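Local coordinates for K Homology domain-containing protein (PDB 1TUA) that is of unknown function but is a K Homology (KH) domain protein that probably binds RNA, at residues R81-K95 against Y136-M148. Residues are numbered along the deposited sequence; the frame is centred on the assembly and turned at random.
Sequences RLLEEDQILVVVDLK and YEVAIIGDYERAM
I141 packs on both R81 and L82: its CG2 meets R81 CD at 3.6 Å and L82 CD2 at 3.8 Å, while CD1 rests on L82 CD1. R81 suits this place because its chain is extended, CG anti to the backbone N (chi1 174°), laying methylenes along the isoleucine and carrying the guanidinium over I141 O. There NE and NH2 both grip Q87 OE1, NE at 2.8 Å, from one face of the amide; NH2 also bonds D128 O. A leucine in place of R81 would probably leave Q87 OE1 with neither donor, its amide freer to turn, and D128 O without its mate. Strand 87-93 runs antiparallel to 137-141, and V90 and I140 form a hydrogen-bonded pair through both backbone N-H groups. Beta-branched residues fit these extended positions; V90 CG2 touches A147 CB (3.9 Å), an alanine whose short side chain is consistent with the helix lying close. At the strand's end D93 OD1 accepts a capping bond from K95 N (2.9 Å), and its carboxylate lies at the edge of the Y136 ring; K95 extends over one face, a cation-pi contact. D93 and E137 share one water, which would ease their like charges; E137 also pairs with K11. Strand 137-141 is central in the 1-3-2 antiparallel sheet of the KH fold, between 87-93 and 130-133; helix 144-158 packs on the V90, V92 and I140 face, helix 57-72 on L89 and V91.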
ATOM      1  N   ARG A  81       5.254  -7.464  -0.314  1.00 10.23           N
ATOM      2  CA  ARG A  81       6.230  -6.679   0.433  1.00 10.46           C
ATOM      3  C   ARG A  81       5.701  -6.390   1.835  1.00  9.54           C
ATOM      4  O   ARG A  81       6.473  -6.208   2.774  1.00 10.38           O
ATOM      5  CB  ARG A  81       6.516  -5.364  -0.299  1.00 10.61           C
ATOM      6  CG  ARG A  81       7.410  -4.392   0.472  1.00 10.28           C
ATOM      7  CD  ARG A  81       7.794  -3.205  -0.394  1.00 11.07           C
ATOM      8  NE  ARG A  81       8.523  -2.194   0.365  1.00 11.19           N
ATOM      9  CZ  ARG A  81       9.160  -1.163  -0.186  1.00 11.05           C
ATOM     10  NH1 ARG A  81       9.156  -1.011  -1.503  1.00 10.52           N
ATOM     11  NH2 ARG A  81       9.796  -0.286   0.583  1.00 10.96           N
ATOM     12  N   LEU A  82       4.380  -6.358   1.969  1.00  9.48           N
ATOM     13  CA  LEU A  82       3.744  -6.086   3.251  1.00  9.24           C
ATOM     14  C   LEU A  82       3.958  -7.191   4.279  1.00 10.40           C
ATOM     15  O   LEU A  82       3.641  -7.016   5.457  1.00 11.77           O
ATOM     16  CB  LEU A  82       2.246  -5.818   3.044  1.00  8.82           C
ATOM     17  CG  LEU A  82       1.969  -4.443   2.410  1.00  8.24           C
ATOM     18  CD1 LEU A  82       0.556  -4.380   1.859  1.00  9.09           C
ATOM     19  CD2 LEU A  82       2.194  -3.354   3.445  1.00  9.17           C
ATOM     20  N   LEU A  83       4.498  -8.323   3.833  1.00 11.33           N
ATOM     21  CA  LEU A  83       4.779  -9.434   4.734  1.00 13.16           C
ATOM     22  C   LEU A  83       6.114  -9.184   5.419  1.00 16.02           C
ATOM     23  O   LEU A  83       6.452  -9.837   6.403  1.00 17.60           O
ATOM     24  CB  LEU A  83       4.851 -10.760   3.963  1.00 11.78           C
ATOM     25  CG  LEU A  83       3.542 -11.311   3.393  1.00 12.56           C
ATOM     26  CD1 LEU A  83       3.801 -12.683   2.796  1.00 12.15           C
ATOM     27  CD2 LEU A  83       2.485 -11.409   4.495  1.00 11.46           C
ATOM     28  N   GLU A  84       6.873  -8.237   4.887  1.00 17.27           N
ATOM     29  CA  GLU A  84       8.174  -7.908   5.440  1.00 19.94           C
ATOM     30  C   GLU A  84       8.101  -7.062   6.695  1.00 20.37           C
ATOM     31  O   GLU A  84       7.137  -6.330   6.938  1.00 19.82           O
ATOM     32  CB  GLU A  84       9.025  -7.191   4.395  1.00 21.85           C
ATOM     33  CG  GLU A  84       9.482  -8.090   3.276  1.00 26.88           C
ATOM     34  CD  GLU A  84      10.024  -7.305   2.108  1.00 31.42           C
ATOM     35  OE1 GLU A  84      10.718  -6.287   2.343  1.00 33.77           O
ATOM     36  OE2 GLU A  84       9.762  -7.711   0.955  1.00 35.37           O
ATOM     37  N   GLU A  85       9.150  -7.173   7.492  1.00 21.95           N
ATOM     38  CA  GLU A  85       9.256  -6.447   8.737  1.00 23.95           C
ATOM     39  C   GLU A  85       9.297  -4.935   8.502  1.00 22.27           C
ATOM     40  O   GLU A  85       9.992  -4.444   7.609  1.00 23.27           O
ATOM     41  CB  GLU A  85      10.515  -6.921   9.454  1.00 28.52           C
ATOM     42  CG  GLU A  85      10.883  -6.184  10.707  1.00 34.32           C
ATOM     43  CD  GLU A  85      12.098  -6.807  11.356  1.00 39.34           C
ATOM     44  OE1 GLU A  85      11.971  -7.949  11.854  1.00 41.16           O
ATOM     45  OE2 GLU A  85      13.178  -6.173  11.352  1.00 41.86           O
ATOM     46  N   ASP A  86       8.527  -4.211   9.301  1.00 20.75           N
ATOM     47  CA  ASP A  86       8.469  -2.757   9.232  1.00 19.22           C
ATOM     48  C   ASP A  86       7.763  -2.149   8.023  1.00 17.04           C
ATOM     49  O   ASP A  86       7.650  -0.924   7.933  1.00 16.87           O
ATOM     50  CB  ASP A  86       9.878  -2.176   9.341  1.00 22.52           C
ATOM     51  CG  ASP A  86      10.572  -2.584  10.627  1.00 26.99           C
ATOM     52  OD1 ASP A  86       9.935  -2.489  11.704  1.00 27.92           O
ATOM     53  OD2 ASP A  86      11.752  -2.994  10.558  1.00 30.83           O
ATOM     54  N   GLN A  87       7.286  -2.977   7.100  1.00 13.67           N
ATOM     55  CA  GLN A  87       6.587  -2.443   5.928  1.00 12.36           C
ATOM     56  C   GLN A  87       5.105  -2.271   6.261  1.00 12.79           C
ATOM     57  O   GLN A  87       4.494  -3.151   6.861  1.00 12.16           O
ATOM     58  CB  GLN A  87       6.739  -3.385   4.723  1.00 12.46           C
ATOM     59  CG  GLN A  87       8.173  -3.677   4.327  1.00 11.47           C
ATOM     60  CD  GLN A  87       8.955  -2.414   4.065  1.00 13.48           C
ATOM     61  OE1 GLN A  87       8.676  -1.676   3.116  1.00 13.81           O
ATOM     62  NE2 GLN A  87       9.939  -2.143   4.916  1.00 15.89           N
ATOM     63  N   ILE A  88       4.533  -1.130   5.885  1.00 11.49           N
ATOM     64  CA  ILE A  88       3.122  -0.863   6.136  1.00 11.12           C
ATOM     65  C   ILE A  88       2.422  -0.366   4.866  1.00 10.29           C
ATOM     66  O   ILE A  88       3.057  -0.014   3.872  1.00  9.40           O
ATOM     67  CB  ILE A  88       2.919   0.205   7.248  1.00 11.89           C
ATOM     68  CG1 ILE A  88       3.462   1.556   6.779  1.00 13.33           C
ATOM     69  CG2 ILE A  88       3.610  -0.234   8.533  1.00 13.52           C
ATOM     70  CD1 ILE A  88       3.079   2.709   7.668  1.00 15.36           C
ATOM     71  N   LEU A  89       1.101  -0.338   4.923  1.00 10.01           N
ATOM     72  CA  LEU A  89       0.292   0.116   3.807  1.00 10.27           C
ATOM     73  C   LEU A  89      -0.408   1.411   4.196  1.00 10.33           C
ATOM     74  O   LEU A  89      -1.107   1.466   5.208  1.00  9.72           O
ATOM     75  CB  LEU A  89      -0.751  -0.944   3.458  1.00  9.48           C
ATOM     76  CG  LEU A  89      -1.814  -0.574   2.420  1.00  9.43           C
ATOM     77  CD1 LEU A  89      -1.166  -0.351   1.058  1.00 10.18           C
ATOM     78  CD2 LEU A  89      -2.841  -1.702   2.347  1.00  8.79           C
ATOM     79  N   VAL A  90      -0.202   2.451   3.397  1.00 10.63           N
ATOM     80  CA  VAL A  90      -0.834   3.743   3.632  1.00 10.91           C
ATOM     81  C   VAL A  90      -1.632   4.068   2.389  1.00 11.22           C
ATOM     82  O   VAL A  90      -1.177   3.810   1.275  1.00 11.04           O
ATOM     83  CB  VAL A  90       0.200   4.842   3.869  1.00 12.36           C
ATOM     84  CG1 VAL A  90      -0.486   6.204   3.896  1.00 16.00           C
ATOM     85  CG2 VAL A  90       0.920   4.580   5.180  1.00 13.44           C
ATOM     86  N   VAL A  91      -2.822   4.628   2.572  1.00 11.77           N
ATOM     87  CA  VAL A  91      -3.668   4.952   1.432  1.00 13.51           C
ATOM     88  C   VAL A  91      -4.119   6.399   1.428  1.00 14.36           C
ATOM     89  O   VAL A  91      -4.478   6.950   2.466  1.00 15.18           O
ATOM     90  CB  VAL A  91      -4.932   4.061   1.405  1.00 14.89           C
ATOM     91  CG1 VAL A  91      -5.815   4.438   0.220  1.00 15.25           C
ATOM     92  CG2 VAL A  91      -4.537   2.594   1.324  1.00 16.11           C
ATOM     93  N   VAL A  92      -4.083   7.009   0.248  1.00 14.11           N
ATOM     94  CA  VAL A  92      -4.541   8.379   0.071  1.00 15.02           C
ATOM     95  C   VAL A  92      -5.819   8.293  -0.758  1.00 14.95           C
ATOM     96  O   VAL A  92      -5.793   7.863  -1.911  1.00 14.29           O
ATOM     97  CB  VAL A  92      -3.504   9.233  -0.685  1.00 14.95           C
ATOM     98  CG1 VAL A  92      -4.084  10.601  -1.000  1.00 16.05           C
ATOM     99  CG2 VAL A  92      -2.252   9.388   0.162  1.00 16.26           C
ATOM    100  N   ASP A  93      -6.946   8.661  -0.157  1.00 14.82           N
ATOM    101  CA  ASP A  93      -8.212   8.621  -0.880  1.00 15.73           C
ATOM    102  C   ASP A  93      -8.370   9.984  -1.544  1.00 14.46           C
ATOM    103  O   ASP A  93      -8.636  10.984  -0.873  1.00 13.46           O
ATOM    104  CB  ASP A  93      -9.381   8.367   0.075  1.00 18.41           C
ATOM    105  CG  ASP A  93     -10.675   8.068  -0.666  1.00 21.89           C
ATOM    106  OD1 ASP A  93     -11.032   8.845  -1.576  1.00 22.57           O
ATOM    107  OD2 ASP A  93     -11.333   7.056  -0.342  1.00 24.75           O
ATOM    108  N   LEU A  94      -8.201  10.016  -2.864  1.00 12.30           N
ATOM    109  CA  LEU A  94      -8.280  11.263  -3.608  1.00 13.02           C
ATOM    110  C   LEU A  94      -9.637  11.966  -3.549  1.00 13.59           C
ATOM    111  O   LEU A  94      -9.718  13.169  -3.797  1.00 14.02           O
ATOM    112  CB  LEU A  94      -7.858  11.026  -5.065  1.00 12.66           C
ATOM    113  CG  LEU A  94      -6.426  10.493  -5.246  1.00 12.49           C
ATOM    114  CD1 LEU A  94      -6.139  10.249  -6.714  1.00 12.58           C
ATOM    115  CD2 LEU A  94      -5.426  11.489  -4.674  1.00 14.11           C
ATOM    116  N   LYS A  95     -10.699  11.237  -3.223  1.00 13.69           N
ATOM    117  CA  LYS A  95     -12.006  11.876  -3.141  1.00 16.14           C
ATOM    118  C   LYS A  95     -12.074  12.795  -1.925  1.00 17.23           C
ATOM    119  O   LYS A  95     -12.983  13.620  -1.802  1.00 16.37           O
ATOM    120  CB  LYS A  95     -13.119  10.830  -3.098  1.00 17.14           C
ATOM    121  CG  LYS A  95     -13.350  10.165  -4.440  1.00 19.90           C
ATOM    122  CD  LYS A  95     -14.571   9.276  -4.425  1.00 25.41           C
ATOM    123  CE  LYS A  95     -14.808   8.668  -5.799  1.00 28.74           C
ATOM    124  NZ  LYS A  95     -15.951   7.710  -5.806  1.00 33.00           N
ATOM    125  N   TYR A 136      -9.376   5.878  -7.557  1.00 17.29           N
ATOM    126  CA  TYR A 136      -9.403   7.122  -6.797  1.00 16.53           C
ATOM    127  C   TYR A 136      -8.593   7.005  -5.516  1.00 15.90           C
ATOM    128  O   TYR A 136      -8.565   7.929  -4.704  1.00 16.55           O
ATOM    129  CB  TYR A 136     -10.848   7.519  -6.475  1.00 19.18           C
ATOM    130  CG  TYR A 136     -11.591   6.498  -5.652  1.00 21.20           C
ATOM    131  CD1 TYR A 136     -11.495   6.493  -4.261  1.00 22.17           C
ATOM    132  CD2 TYR A 136     -12.349   5.500  -6.266  1.00 23.32           C
ATOM    133  CE1 TYR A 136     -12.134   5.513  -3.501  1.00 23.56           C
ATOM    134  CE2 TYR A 136     -12.990   4.514  -5.515  1.00 23.76           C
ATOM    135  CZ  TYR A 136     -12.876   4.526  -4.133  1.00 23.38           C
ATOM    136  OH  TYR A 136     -13.482   3.539  -3.386  1.00 26.21           O
ATOM    137  N   GLU A 137      -7.932   5.864  -5.337  1.00 14.12           N
ATOM    138  CA  GLU A 137      -7.103   5.642  -4.152  1.00 13.25           C
ATOM    139  C   GLU A 137      -5.648   5.429  -4.545  1.00 11.96           C
ATOM    140  O   GLU A 137      -5.364   4.652  -5.456  1.00 13.07           O
ATOM    141  CB  GLU A 137      -7.598   4.414  -3.383  1.00 14.14           C
ATOM    142  CG  GLU A 137      -8.930   4.624  -2.688  1.00 16.65           C
ATOM    143  CD  GLU A 137      -9.682   3.327  -2.460  1.00 20.48           C
ATOM    144  OE1 GLU A 137      -9.943   2.601  -3.451  1.00 22.13           O
ATOM    145  OE2 GLU A 137     -10.022   3.036  -1.292  1.00 21.81           O
ATOM    146  N   VAL A 138      -4.732   6.131  -3.882  1.00  9.91           N
ATOM    147  CA  VAL A 138      -3.307   5.943  -4.149  1.00  9.17           C
ATOM    148  C   VAL A 138      -2.749   5.172  -2.958  1.00  9.70           C
ATOM    149  O   VAL A 138      -2.704   5.686  -1.839  1.00 11.31           O
ATOM    150  CB  VAL A 138      -2.557   7.262  -4.279  1.00  9.69           C
ATOM    151  CG1 VAL A 138      -1.089   6.986  -4.565  1.00  8.83           C
ATOM    152  CG2 VAL A 138      -3.171   8.089  -5.395  1.00 10.15           C
ATOM    153  N   ALA A 139      -2.357   3.925  -3.202  1.00  9.14           N
ATOM    154  CA  ALA A 139      -1.831   3.053  -2.155  1.00  9.11           C
ATOM    155  C   ALA A 139      -0.305   3.103  -2.128  1.00  9.59           C
ATOM    156  O   ALA A 139       0.346   3.117  -3.176  1.00  9.78           O
ATOM    157  CB  ALA A 139      -2.312   1.622  -2.385  1.00 10.58           C
ATOM    158  N   ILE A 140       0.253   3.099  -0.920  1.00  8.92           N
ATOM    159  CA  ILE A 140       1.694   3.189  -0.723  1.00  8.26           C
ATOM    160  C   ILE A 140       2.196   2.114   0.232  1.00  7.99           C
ATOM    161  O   ILE A 140       1.614   1.904   1.291  1.00  9.62           O
ATOM    162  CB  ILE A 140       2.056   4.559  -0.103  1.00  9.43           C
ATOM    163  CG1 ILE A 140       1.503   5.690  -0.974  1.00 10.58           C
ATOM    164  CG2 ILE A 140       3.566   4.673   0.088  1.00  8.60           C
ATOM    165  CD1 ILE A 140       1.397   7.029  -0.245  1.00 12.50           C
ATOM    166  N   ILE A 141       3.287   1.454  -0.139  1.00  8.66           N
ATOM    167  CA  ILE A 141       3.896   0.431   0.706  1.00  8.17           C
ATOM    168  C   ILE A 141       5.338   0.823   1.000  1.00  8.64           C
ATOM    169  O   ILE A 141       6.116   1.073   0.077  1.00  9.30           O
ATOM    170  CB  ILE A 141       3.915  -0.958   0.019  1.00  9.02           C
ATOM    171  CG1 ILE A 141       2.481  -1.448  -0.242  1.00  8.10           C
ATOM    172  CG2 ILE A 141       4.672  -1.950   0.902  1.00  9.39           C
ATOM    173  CD1 ILE A 141       2.393  -2.650  -1.165  1.00  8.22           C
ATOM    174  N   GLY A 142       5.688   0.874   2.284  1.00  9.27           N
ATOM    175  CA  GLY A 142       7.047   1.216   2.689  1.00 11.23           C
ATOM    176  C   GLY A 142       7.129   1.246   4.205  1.00 12.17           C
ATOM    177  O   GLY A 142       6.130   0.952   4.864  1.00 11.82           O
ATOM    178  N   ASP A 143       8.286   1.570   4.786  1.00 13.24           N
ATOM    179  CA  ASP A 143       8.324   1.635   6.245  1.00 15.50           C
ATOM    180  C   ASP A 143       7.593   2.908   6.656  1.00 15.53           C
ATOM    181  O   ASP A 143       7.361   3.792   5.829  1.00 15.11           O
ATOM    182  CB  ASP A 143       9.763   1.579   6.819  1.00 17.40           C
ATOM    183  CG  ASP A 143      10.645   2.721   6.364  1.00 21.25           C
ATOM    184  OD1 ASP A 143      10.250   3.894   6.512  1.00 23.08           O
ATOM    185  OD2 ASP A 143      11.757   2.441   5.871  1.00 25.96           O
ATOM    186  N   TYR A 144       7.215   2.992   7.924  1.00 16.00           N
ATOM    187  CA  TYR A 144       6.453   4.127   8.425  1.00 17.12           C
ATOM    188  C   TYR A 144       6.824   5.526   7.939  1.00 16.70           C
ATOM    189  O   TYR A 144       5.997   6.214   7.345  1.00 17.07           O
ATOM    190  CB  TYR A 144       6.450   4.138   9.955  1.00 20.63           C
ATOM    191  CG  TYR A 144       5.557   5.222  10.502  1.00 24.68           C
ATOM    192  CD1 TYR A 144       4.172   5.138  10.374  1.00 26.32           C
ATOM    193  CD2 TYR A 144       6.097   6.368  11.080  1.00 26.47           C
ATOM    194  CE1 TYR A 144       3.346   6.170  10.804  1.00 28.58           C
ATOM    195  CE2 TYR A 144       5.279   7.409  11.514  1.00 28.61           C
ATOM    196  CZ  TYR A 144       3.907   7.304  11.371  1.00 28.63           C
ATOM    197  OH  TYR A 144       3.096   8.334  11.785  1.00 31.68           O
ATOM    198  N   GLU A 145       8.050   5.958   8.206  1.00 15.59           N
ATOM    199  CA  GLU A 145       8.466   7.296   7.803  1.00 16.41           C
ATOM    200  C   GLU A 145       8.491   7.540   6.298  1.00 14.71           C
ATOM    201  O   GLU A 145       8.068   8.601   5.830  1.00 14.22           O
ATOM    202  CB  GLU A 145       9.831   7.608   8.389  1.00 18.53           C
ATOM    203  CG  GLU A 145       9.831   7.640   9.886  1.00 23.03           C
ATOM    204  CD  GLU A 145      11.115   8.201  10.417  1.00 28.19           C
ATOM    205  OE1 GLU A 145      12.166   7.546  10.246  1.00 30.76           O
ATOM    206  OE2 GLU A 145      11.076   9.309  10.990  1.00 31.96           O
ATOM    207  N   ARG A 146       8.998   6.574   5.540  1.00 12.88           N
ATOM    208  CA  ARG A 146       9.053   6.713   4.090  1.00 13.26           C
ATOM    209  C   ARG A 146       7.651   6.707   3.474  1.00 12.38           C
ATOM    210  O   ARG A 146       7.364   7.491   2.569  1.00 12.45           O
ATOM    211  CB  ARG A 146       9.916   5.602   3.488  1.00 12.85           C
ATOM    212  CG  ARG A 146      11.393   5.769   3.819  1.00 13.62           C
ATOM    213  CD  ARG A 146      12.231   4.613   3.306  1.00 13.69           C
ATOM    214  NE  ARG A 146      13.657   4.913   3.428  1.00 16.37           N
ATOM    215  CZ  ARG A 146      14.295   5.069   4.583  1.00 15.39           C
ATOM    216  NH1 ARG A 146      13.640   4.945   5.730  1.00 16.06           N
ATOM    217  NH2 ARG A 146      15.587   5.370   4.590  1.00 15.98           N
ATOM    218  N   ALA A 147       6.776   5.834   3.967  1.00 11.42           N
ATOM    219  CA  ALA A 147       5.407   5.786   3.456  1.00 11.60           C
ATOM    220  C   ALA A 147       4.685   7.105   3.775  1.00 12.23           C
ATOM    221  O   ALA A 147       3.920   7.621   2.957  1.00 12.59           O
ATOM    222  CB  ALA A 147       4.653   4.602   4.067  1.00 11.15           C
ATOM    223  N   MET A 148       4.926   7.650   4.966  1.00 12.57           N
ATOM    224  CA  MET A 148       4.286   8.904   5.341  1.00 14.59           C
ATOM    225  C   MET A 148       4.852  10.065   4.515  1.00 14.02           C
ATOM    226  O   MET A 148       4.128  11.012   4.190  1.00 13.34           O
ATOM    227  CB  MET A 148       4.449   9.171   6.844  1.00 17.14           C
ATOM    228  CG  MET A 148       3.624   8.225   7.744  1.00 19.45           C
ATOM    229  SD  MET A 148       1.851   8.100   7.280  1.00 19.37           S
ATOM    230  CE  MET A 148       1.298   9.731   7.693  1.00 24.61           C
TER
HETATM  231  O   HOH W   1       7.742   0.900   9.725  1.00 16.94           O
HETATM  232  O   HOH W   2     -10.194   4.810   0.762  1.00 34.68           O